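Local coordinates for Lmo1499 protein (PDB 4IIW), which probably acts as a membrane-bound lytic transglycosylase that cleaves nascent peptidoglycan strands endolytically and so ends their elongation, at residues Tyr181-Thr186 / Glu191-Glu196; Val112-Tyr117 / Ala123-Ala128. All blocks are in the same frame, centred on the assembly; numbering follows the deposited sequence.

Contact 1 (Tyr181-Thr186 / Glu191-Glu196); sequences YTFKGT and EQIITE
The chain runs extended from Tyr181 to Phe183 and then turns at Lys184, beside the first turns of helix 190-204, with the CA atoms of Tyr181 and Glu196 7.9 Å apart and those of Phe183 and Ile193 8.1 Å apart. This is a strand-loop-helix connection: the chain leaves the short strand 180-181, turns, and comes back as the helix that packs against it. Phe183 makes the largest single contribution. With CG anti to its carbonyl carbon (chi1 -59°), it points CE1 and CZ at the helix, where they meet Ile193 and Glu196. CG1 of Ile193 sits over one ring face, 4.1 Å from the ring centroid, in a CH-pi contact offset toward the rim. The side chains of Phe183 and Ile193 cross at about a right angle. From Glu196, CG comes to 3.7 Å from CE1 of Phe183. The carboxylate is turned nearly perpendicular to the ring, and its OE2 forms a salt bridge with Lys199. CE2 of Tyr181 lies 3.7 Å from the backbone O of Glu196, and Tyr181 OH is hydrogen-bonded to the backbone O of Tyr177. Gln192 has an extended chain, which brings OE1 to the edge of the Phe183 ring, near its plane. A water joins loop and amide: it accepts from Gly185 N at 2.9 Å and donates to Gln192 OE1 at 2.8 Å.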
ATOM      1  N   TYR B 181     -47.897  -9.761   0.704  1.00 50.36           N
ATOM      2  CA  TYR B 181     -48.154 -11.012   1.420  1.00 49.92           C
ATOM      3  C   TYR B 181     -47.087 -11.202   2.475  1.00 51.78           C
ATOM      4  O   TYR B 181     -45.986 -10.688   2.312  1.00 53.09           O
ATOM      5  CB  TYR B 181     -48.066 -12.185   0.445  1.00 47.61           C
ATOM      6  CG  TYR B 181     -48.975 -12.064  -0.746  1.00 47.12           C
ATOM      7  CD1 TYR B 181     -48.573 -11.365  -1.891  1.00 47.45           C
ATOM      8  CD2 TYR B 181     -50.237 -12.660  -0.743  1.00 42.05           C
ATOM      9  CE1 TYR B 181     -49.413 -11.252  -2.985  1.00 48.49           C
ATOM     10  CE2 TYR B 181     -51.082 -12.553  -1.836  1.00 42.85           C
ATOM     11  CZ  TYR B 181     -50.674 -11.849  -2.946  1.00 49.10           C
ATOM     12  OH  TYR B 181     -51.522 -11.763  -4.027  1.00 51.80           O
ATOM     13  N   THR B 182     -47.418 -11.925   3.548  1.00 52.16           N
ATOM     14  CA  THR B 182     -46.451 -12.257   4.613  1.00 54.57           C
ATOM     15  C   THR B 182     -46.742 -13.689   5.066  1.00 55.57           C
ATOM     16  O   THR B 182     -47.874 -14.153   4.963  1.00 54.57           O
ATOM     17  CB  THR B 182     -46.538 -11.316   5.818  1.00 54.84           C
ATOM     18  OG1 THR B 182     -47.761 -11.542   6.496  1.00 55.55           O
ATOM     19  CG2 THR B 182     -46.484  -9.859   5.385  1.00 55.49           C
ATOM     20  N   PHE B 183     -45.725 -14.379   5.574  1.00 58.77           N
ATOM     21  CA  PHE B 183     -45.872 -15.778   5.957  1.00 59.78           C
ATOM     22  C   PHE B 183     -45.312 -16.047   7.334  1.00 65.33           C
ATOM     23  O   PHE B 183     -44.190 -15.651   7.631  1.00 67.12           O
ATOM     24  CB  PHE B 183     -45.190 -16.662   4.903  1.00 58.21           C
ATOM     25  CG  PHE B 183     -45.763 -16.468   3.539  1.00 51.66           C
ATOM     26  CD1 PHE B 183     -46.815 -17.240   3.105  1.00 46.48           C
ATOM     27  CD2 PHE B 183     -45.306 -15.458   2.724  1.00 50.19           C
ATOM     28  CE1 PHE B 183     -47.391 -17.031   1.870  1.00 44.83           C
ATOM     29  CE2 PHE B 183     -45.869 -15.243   1.476  1.00 48.95           C
ATOM     30  CZ  PHE B 183     -46.919 -16.036   1.049  1.00 47.13           C
ATOM     31  N   LYS B 184     -46.111 -16.706   8.175  1.00 68.74           N
ATOM     32  CA  LYS B 184     -45.678 -17.047   9.531  1.00 73.31           C
ATOM     33  C   LYS B 184     -44.651 -18.177   9.519  1.00 75.39           C
ATOM     34  O   LYS B 184     -43.758 -18.208  10.376  1.00 79.42           O
ATOM     35  CB  LYS B 184     -46.870 -17.472  10.404  1.00 74.26           C
ATOM     36  CG  LYS B 184     -47.927 -16.391  10.640  1.00 76.69           C
ATOM     37  CD  LYS B 184     -49.083 -16.917  11.504  1.00 79.93           C
ATOM     38  CE  LYS B 184     -50.210 -15.891  11.633  1.00 81.40           C
ATOM     39  NZ  LYS B 184     -51.291 -16.344  12.558  1.00 82.27           N
ATOM     40  N   GLY B 185     -44.786 -19.097   8.557  1.00 74.66           N
ATOM     41  CA  GLY B 185     -43.892 -20.257   8.420  1.00 75.74           C
ATOM     42  C   GLY B 185     -42.384 -19.987   8.399  1.00 78.14           C
ATOM     43  O   GLY B 185     -41.930 -18.840   8.256  1.00 77.70           O
ATOM     44  N   THR B 186     -41.611 -21.071   8.509  1.00 79.81           N
ATOM     45  CA  THR B 186     -40.150 -21.005   8.560  1.00 82.37           C
ATOM     46  C   THR B 186     -39.456 -21.219   7.174  1.00 80.86           C
ATOM     47  O   THR B 186     -38.707 -20.331   6.714  1.00 81.50           O
ATOM     48  CB  THR B 186     -39.611 -21.958   9.691  1.00 85.86           C
ATOM     49  OG1 THR B 186     -40.042 -23.303   9.454  1.00 89.07           O
ATOM     50  CG2 THR B 186     -40.163 -21.524  11.066  1.00 85.83           C
ATOM     51  N   GLU B 191     -45.059 -23.586  -3.273  1.00 47.23           N
ATOM     52  CA  GLU B 191     -46.470 -23.949  -3.412  1.00 45.42           C
ATOM     53  C   GLU B 191     -47.347 -23.160  -2.445  1.00 44.15           C
ATOM     54  O   GLU B 191     -48.415 -22.669  -2.843  1.00 46.24           O
ATOM     55  CB  GLU B 191     -46.702 -25.445  -3.229  1.00 46.70           C
ATOM     56  CG  GLU B 191     -46.113 -26.349  -4.324  1.00 50.79           C
ATOM     57  CD  GLU B 191     -44.594 -26.544  -4.218  1.00 59.15           C
ATOM     58  OE1 GLU B 191     -44.006 -26.190  -3.168  1.00 56.06           O
ATOM     59  OE2 GLU B 191     -43.993 -27.085  -5.178  1.00 63.91           O
ATOM     60  N   GLN B 192     -46.921 -23.032  -1.188  1.00 45.67           N
ATOM     61  CA  GLN B 192     -47.711 -22.278  -0.205  1.00 43.25           C
ATOM     62  C   GLN B 192     -47.872 -20.845  -0.642  1.00 42.60           C
ATOM     63  O   GLN B 192     -48.961 -20.291  -0.576  1.00 42.23           O
ATOM     64  CB  GLN B 192     -47.072 -22.296   1.198  1.00 44.44           C
ATOM     65  CG  GLN B 192     -47.841 -21.418   2.195  1.00 43.83           C
ATOM     66  CD  GLN B 192     -47.368 -21.475   3.665  1.00 49.26           C
ATOM     67  OE1 GLN B 192     -47.877 -20.697   4.480  1.00 54.94           O
ATOM     68  NE2 GLN B 192     -46.405 -22.363   4.004  1.00 36.63           N
ATOM     69  N   ILE B 193     -46.769 -20.249  -1.087  1.00 43.28           N
ATOM     70  CA  ILE B 193     -46.758 -18.858  -1.497  1.00 42.54           C
ATOM     71  C   ILE B 193     -47.648 -18.612  -2.705  1.00 43.38           C
ATOM     72  O   ILE B 193     -48.513 -17.713  -2.701  1.00 42.61           O
ATOM     73  CB  ILE B 193     -45.343 -18.420  -1.836  1.00 43.29           C
ATOM     74  CG1 ILE B 193     -44.466 -18.497  -0.576  1.00 43.58           C
ATOM     75  CG2 ILE B 193     -45.344 -17.006  -2.417  1.00 38.84           C
ATOM     76  CD1 ILE B 193     -42.982 -18.205  -0.809  1.00 36.21           C
ATOM     77  N   ILE B 194     -47.441 -19.407  -3.746  1.00 43.82           N
ATOM     78  CA  ILE B 194     -48.231 -19.268  -4.957  1.00 44.11           C
ATOM     79  C   ILE B 194     -49.714 -19.446  -4.608  1.00 43.69           C
ATOM     80  O   ILE B 194     -50.560 -18.692  -5.071  1.00 42.06           O
ATOM     81  CB  ILE B 194     -47.763 -20.266  -6.034  1.00 45.58           C
ATOM     82  CG1 ILE B 194     -46.316 -19.949  -6.420  1.00 45.98           C
ATOM     83  CG2 ILE B 194     -48.645 -20.194  -7.272  1.00 43.88           C
ATOM     84  CD1 ILE B 194     -45.597 -21.102  -7.096  1.00 49.29           C
ATOM     85  N   THR B 195     -50.026 -20.414  -3.753  1.00 45.15           N
ATOM     86  CA  THR B 195     -51.416 -20.641  -3.386  1.00 45.36           C
ATOM     87  C   THR B 195     -52.022 -19.383  -2.790  1.00 45.64           C
ATOM     88  O   THR B 195     -53.151 -19.051  -3.114  1.00 47.71           O
ATOM     89  CB  THR B 195     -51.591 -21.836  -2.425  1.00 46.63           C
ATOM     90  OG1 THR B 195     -51.150 -23.029  -3.073  1.00 49.84           O
ATOM     91  CG2 THR B 195     -53.081 -22.014  -1.984  1.00 43.26           C
ATOM     92  N   GLU B 196     -51.297 -18.672  -1.940  1.00 45.43           N
ATOM     93  CA  GLU B 196     -51.870 -17.461  -1.344  1.00 47.12           C
ATOM     94  C   GLU B 196     -52.183 -16.390  -2.386  1.00 46.31           C
ATOM     95  O   GLU B 196     -53.146 -15.645  -2.245  1.00 48.19           O
ATOM     96  CB  GLU B 196     -50.974 -16.881  -0.253  1.00 47.84           C
ATOM     97  CG  GLU B 196     -50.917 -17.746   0.976  1.00 52.41           C
ATOM     98  CD  GLU B 196     -52.268 -17.858   1.664  1.00 56.44           C
ATOM     99  OE1 GLU B 196     -52.809 -16.818   2.111  1.00 56.06           O
ATOM    100  OE2 GLU B 196     -52.771 -18.993   1.779  1.00 60.35           O
TER
HETATM  101  O   HOH W   1     -47.139 -19.680   6.993  0.50 23.55           O

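Contact 2 (Val112-Tyr117 / Ala123-Ala128); sequences VIPEGY and ADRIVA
Arg125 lays its guanidinium group against Pro114, whose CG and CD lie over one face of it, CD toward the rim. CG of Pro114 is 3.8 Å from NH1 of Arg125. The arginine chain is bent at chi2 and again at chi3, and these bends turn the guanidinium alongside the loop, near Val112 O, Pro114 and Tyr117 OH. Val112 supplies a polar partner: NE of Arg125 donates a weak hydrogen bond of 3.3 Å to Val112 O, with an N-H...O angle of only 127°. The Tyr117 and Arg125 side chains cross at about a right angle. The ring plane and the guanidinium plane are 87° apart. OH of Tyr117 lies 3.0 Å from NH2 of Arg125, but the angle is too poor for a hydrogen bond. Nearer the backbone, CG of Arg125 packs 3.9 Å from CE2 of Tyr117. CD of Pro114 sits over the centre of the Tyr117 ring, so the proline touches both flat groups. Ile113 meets the aliphatic base of the arginine, with CD1 3.8 Å from Arg125 CB.

Outside the pair, Asn299 bonds through OD1 to the backbone N of Tyr117. Gly116 O accepts a hydrogen bond from Lys231 NZ. Val112 also packs on Lys327 of the second subunit. The contact lies away from the site predicted to matter for catalysis. The arrangement is a strand-loop-helix connection, in which the loop after strand 111-112 folds back on helix 119-129 in this YceG-like (MltG) family protein.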
ATOM      1  N   VAL B 112     -43.817  -8.196  -1.704  1.00 53.23           N
ATOM      2  CA  VAL B 112     -44.674  -7.285  -2.451  1.00 52.91           C
ATOM      3  C   VAL B 112     -44.731  -7.679  -3.927  1.00 52.65           C
ATOM      4  O   VAL B 112     -43.705  -7.845  -4.561  1.00 54.27           O
ATOM      5  CB  VAL B 112     -44.172  -5.829  -2.346  1.00 55.66           C
ATOM      6  CG1 VAL B 112     -45.150  -4.878  -3.027  1.00 52.62           C
ATOM      7  CG2 VAL B 112     -43.960  -5.435  -0.876  1.00 54.56           C
ATOM      8  N   ILE B 113     -45.935  -7.836  -4.464  1.00 51.51           N
ATOM      9  CA  ILE B 113     -46.112  -8.192  -5.875  1.00 50.74           C
ATOM     10  C   ILE B 113     -46.904  -7.078  -6.577  1.00 51.87           C
ATOM     11  O   ILE B 113     -48.110  -6.935  -6.369  1.00 50.89           O
ATOM     12  CB  ILE B 113     -46.858  -9.541  -6.047  1.00 48.70           C
ATOM     13  CG1 ILE B 113     -46.105 -10.677  -5.334  1.00 48.08           C
ATOM     14  CG2 ILE B 113     -47.009  -9.862  -7.508  1.00 42.82           C
ATOM     15  CD1 ILE B 113     -44.703 -10.931  -5.863  1.00 49.18           C
ATOM     16  N   PRO B 114     -46.232  -6.278  -7.395  1.00 52.23           N
ATOM     17  CA  PRO B 114     -46.934  -5.205  -8.070  1.00 53.61           C
ATOM     18  C   PRO B 114     -47.732  -5.634  -9.305  1.00 53.44           C
ATOM     19  O   PRO B 114     -47.597  -6.757  -9.800  1.00 51.73           O
ATOM     20  CB  PRO B 114     -45.800  -4.257  -8.512  1.00 56.22           C
ATOM     21  CG  PRO B 114     -44.500  -4.845  -7.989  1.00 55.56           C
ATOM     22  CD  PRO B 114     -44.802  -6.294  -7.725  1.00 55.35           C
ATOM     23  N   GLU B 115     -48.554  -4.710  -9.782  1.00 55.22           N
ATOM     24  CA  GLU B 115     -49.333  -4.875 -10.995  1.00 56.37           C
ATOM     25  C   GLU B 115     -48.426  -4.891 -12.231  1.00 57.09           C
ATOM     26  O   GLU B 115     -47.343  -4.308 -12.230  1.00 57.55           O
ATOM     27  CB  GLU B 115     -50.258  -3.689 -11.158  1.00 58.17           C
ATOM     28  CG  GLU B 115     -51.190  -3.456 -10.018  1.00 63.45           C
ATOM     29  CD  GLU B 115     -51.860  -2.098 -10.102  1.00 74.05           C
ATOM     30  OE1 GLU B 115     -51.626  -1.365 -11.099  1.00 78.78           O
ATOM     31  OE2 GLU B 115     -52.624  -1.765  -9.171  1.00 79.98           O
ATOM     32  N   GLY B 116     -48.888  -5.531 -13.297  1.00 57.06           N
ATOM     33  CA  GLY B 116     -48.128  -5.577 -14.546  1.00 58.66           C
ATOM     34  C   GLY B 116     -46.960  -6.537 -14.536  1.00 57.95           C
ATOM     35  O   GLY B 116     -46.119  -6.500 -15.432  1.00 59.41           O
ATOM     36  N   TYR B 117     -46.923  -7.399 -13.527  1.00 56.26           N
ATOM     37  CA  TYR B 117     -45.873  -8.385 -13.389  1.00 57.11           C
ATOM     38  C   TYR B 117     -46.246  -9.737 -13.976  1.00 55.94           C
ATOM     39  O   TYR B 117     -47.384 -10.189 -13.860  1.00 54.40           O
ATOM     40  CB  TYR B 117     -45.493  -8.567 -11.912  1.00 57.09           C
ATOM     41  CG  TYR B 117     -44.302  -7.765 -11.473  1.00 60.86           C
ATOM     42  CD1 TYR B 117     -44.155  -6.445 -11.868  1.00 66.37           C
ATOM     43  CD2 TYR B 117     -43.344  -8.309 -10.608  1.00 62.49           C
ATOM     44  CE1 TYR B 117     -43.056  -5.687 -11.463  1.00 70.77           C
ATOM     45  CE2 TYR B 117     -42.232  -7.550 -10.186  1.00 66.29           C
ATOM     46  CZ  TYR B 117     -42.102  -6.238 -10.626  1.00 69.96           C
ATOM     47  OH  TYR B 117     -41.039  -5.447 -10.253  1.00 74.47           O
ATOM     48  N   ALA B 123     -41.447 -14.586  -9.673  1.00 52.16           N
ATOM     49  CA  ALA B 123     -40.486 -15.581  -9.209  1.00 54.02           C
ATOM     50  C   ALA B 123     -39.269 -14.916  -8.545  1.00 55.57           C
ATOM     51  O   ALA B 123     -38.728 -15.439  -7.564  1.00 54.81           O
ATOM     52  CB  ALA B 123     -40.062 -16.482 -10.350  1.00 55.23           C
ATOM     53  N   ASP B 124     -38.853 -13.766  -9.082  1.00 57.72           N
ATOM     54  CA  ASP B 124     -37.730 -12.993  -8.530  1.00 60.31           C
ATOM     55  C   ASP B 124     -38.094 -12.436  -7.161  1.00 59.58           C
ATOM     56  O   ASP B 124     -37.334 -12.562  -6.212  1.00 61.93           O
ATOM     57  CB  ASP B 124     -37.371 -11.800  -9.423  1.00 62.08           C
ATOM     58  CG  ASP B 124     -36.818 -12.203 -10.781  1.00 65.69           C
ATOM     59  OD1 ASP B 124     -36.023 -13.162 -10.877  1.00 67.62           O
ATOM     60  OD2 ASP B 124     -37.150 -11.508 -11.760  1.00 71.84           O
ATOM     61  N   ARG B 125     -39.258 -11.809  -7.056  1.00 57.96           N
ATOM     62  CA  ARG B 125     -39.664 -11.227  -5.790  1.00 57.40           C
ATOM     63  C   ARG B 125     -39.742 -12.337  -4.740  1.00 56.99           C
ATOM     64  O   ARG B 125     -39.310 -12.142  -3.590  1.00 57.86           O
ATOM     65  CB  ARG B 125     -40.979 -10.459  -5.930  1.00 56.49           C
ATOM     66  CG  ARG B 125     -40.923  -9.323  -6.978  1.00 59.33           C
ATOM     67  CD  ARG B 125     -40.044  -8.146  -6.560  1.00 64.12           C
ATOM     68  NE  ARG B 125     -40.794  -7.113  -5.843  1.00 65.52           N
ATOM     69  CZ  ARG B 125     -40.952  -5.849  -6.250  1.00 69.56           C
ATOM     70  NH1 ARG B 125     -41.662  -5.002  -5.513  1.00 72.87           N
ATOM     71  NH2 ARG B 125     -40.382  -5.411  -7.364  1.00 72.99           N
ATOM     72  N   ILE B 126     -40.242 -13.509  -5.145  1.00 54.78           N
ATOM     73  CA  ILE B 126     -40.333 -14.657  -4.239  1.00 53.27           C
ATOM     74  C   ILE B 126     -38.949 -15.106  -3.752  1.00 56.44           C
ATOM     75  O   ILE B 126     -38.755 -15.299  -2.553  1.00 56.89           O
ATOM     76  CB  ILE B 126     -41.051 -15.868  -4.883  1.00 51.13           C
ATOM     77  CG1 ILE B 126     -42.552 -15.594  -4.987  1.00 48.09           C
ATOM     78  CG2 ILE B 126     -40.814 -17.114  -4.035  1.00 46.89           C
ATOM     79  CD1 ILE B 126     -43.381 -16.677  -5.751  1.00 45.24           C
ATOM     80  N   VAL B 127     -38.008 -15.289  -4.683  1.00 58.17           N
ATOM     81  CA  VAL B 127     -36.629 -15.709  -4.335  1.00 60.83           C
ATOM     82  C   VAL B 127     -35.935 -14.682  -3.450  1.00 61.90           C
ATOM     83  O   VAL B 127     -35.290 -15.047  -2.476  1.00 64.09           O
ATOM     84  CB  VAL B 127     -35.779 -16.045  -5.608  1.00 63.14           C
ATOM     85  CG1 VAL B 127     -34.322 -15.601  -5.473  1.00 66.69           C
ATOM     86  CG2 VAL B 127     -35.910 -17.536  -5.941  1.00 62.05           C
ATOM     87  N   ALA B 128     -36.081 -13.404  -3.782  1.00 60.87           N
ATOM     88  CA  ALA B 128     -35.511 -12.336  -2.976  1.00 62.44           C
ATOM     89  C   ALA B 128     -36.046 -12.382  -1.528  1.00 62.47           C
ATOM     90  O   ALA B 128     -35.317 -12.119  -0.581  1.00 65.39           O
ATOM     91  CB  ALA B 128     -35.826 -10.994  -3.604  1.00 60.53           C
TER

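Contacts 1 and 2 lie in series along the chain, with centres about 13 Å apart. Each joins a short strand and its following loop to the next helix, and the two strands, 111-112 and 180-181, pair antiparallel. The contacts also touch directly: CG2 of Ile193 is 3.9 Å from CD1 of Ile126, and CE1 of Tyr181 is 4.1 Å from CG1 of Ile113. Contact 1 is partly buried and rests on an aromatic ring packed on aliphatic groups, with a water bridge at its exposed side. Contact 2 is a surface contact built round one arginine, although it lies nearer the centre of the chain and borders the second subunit.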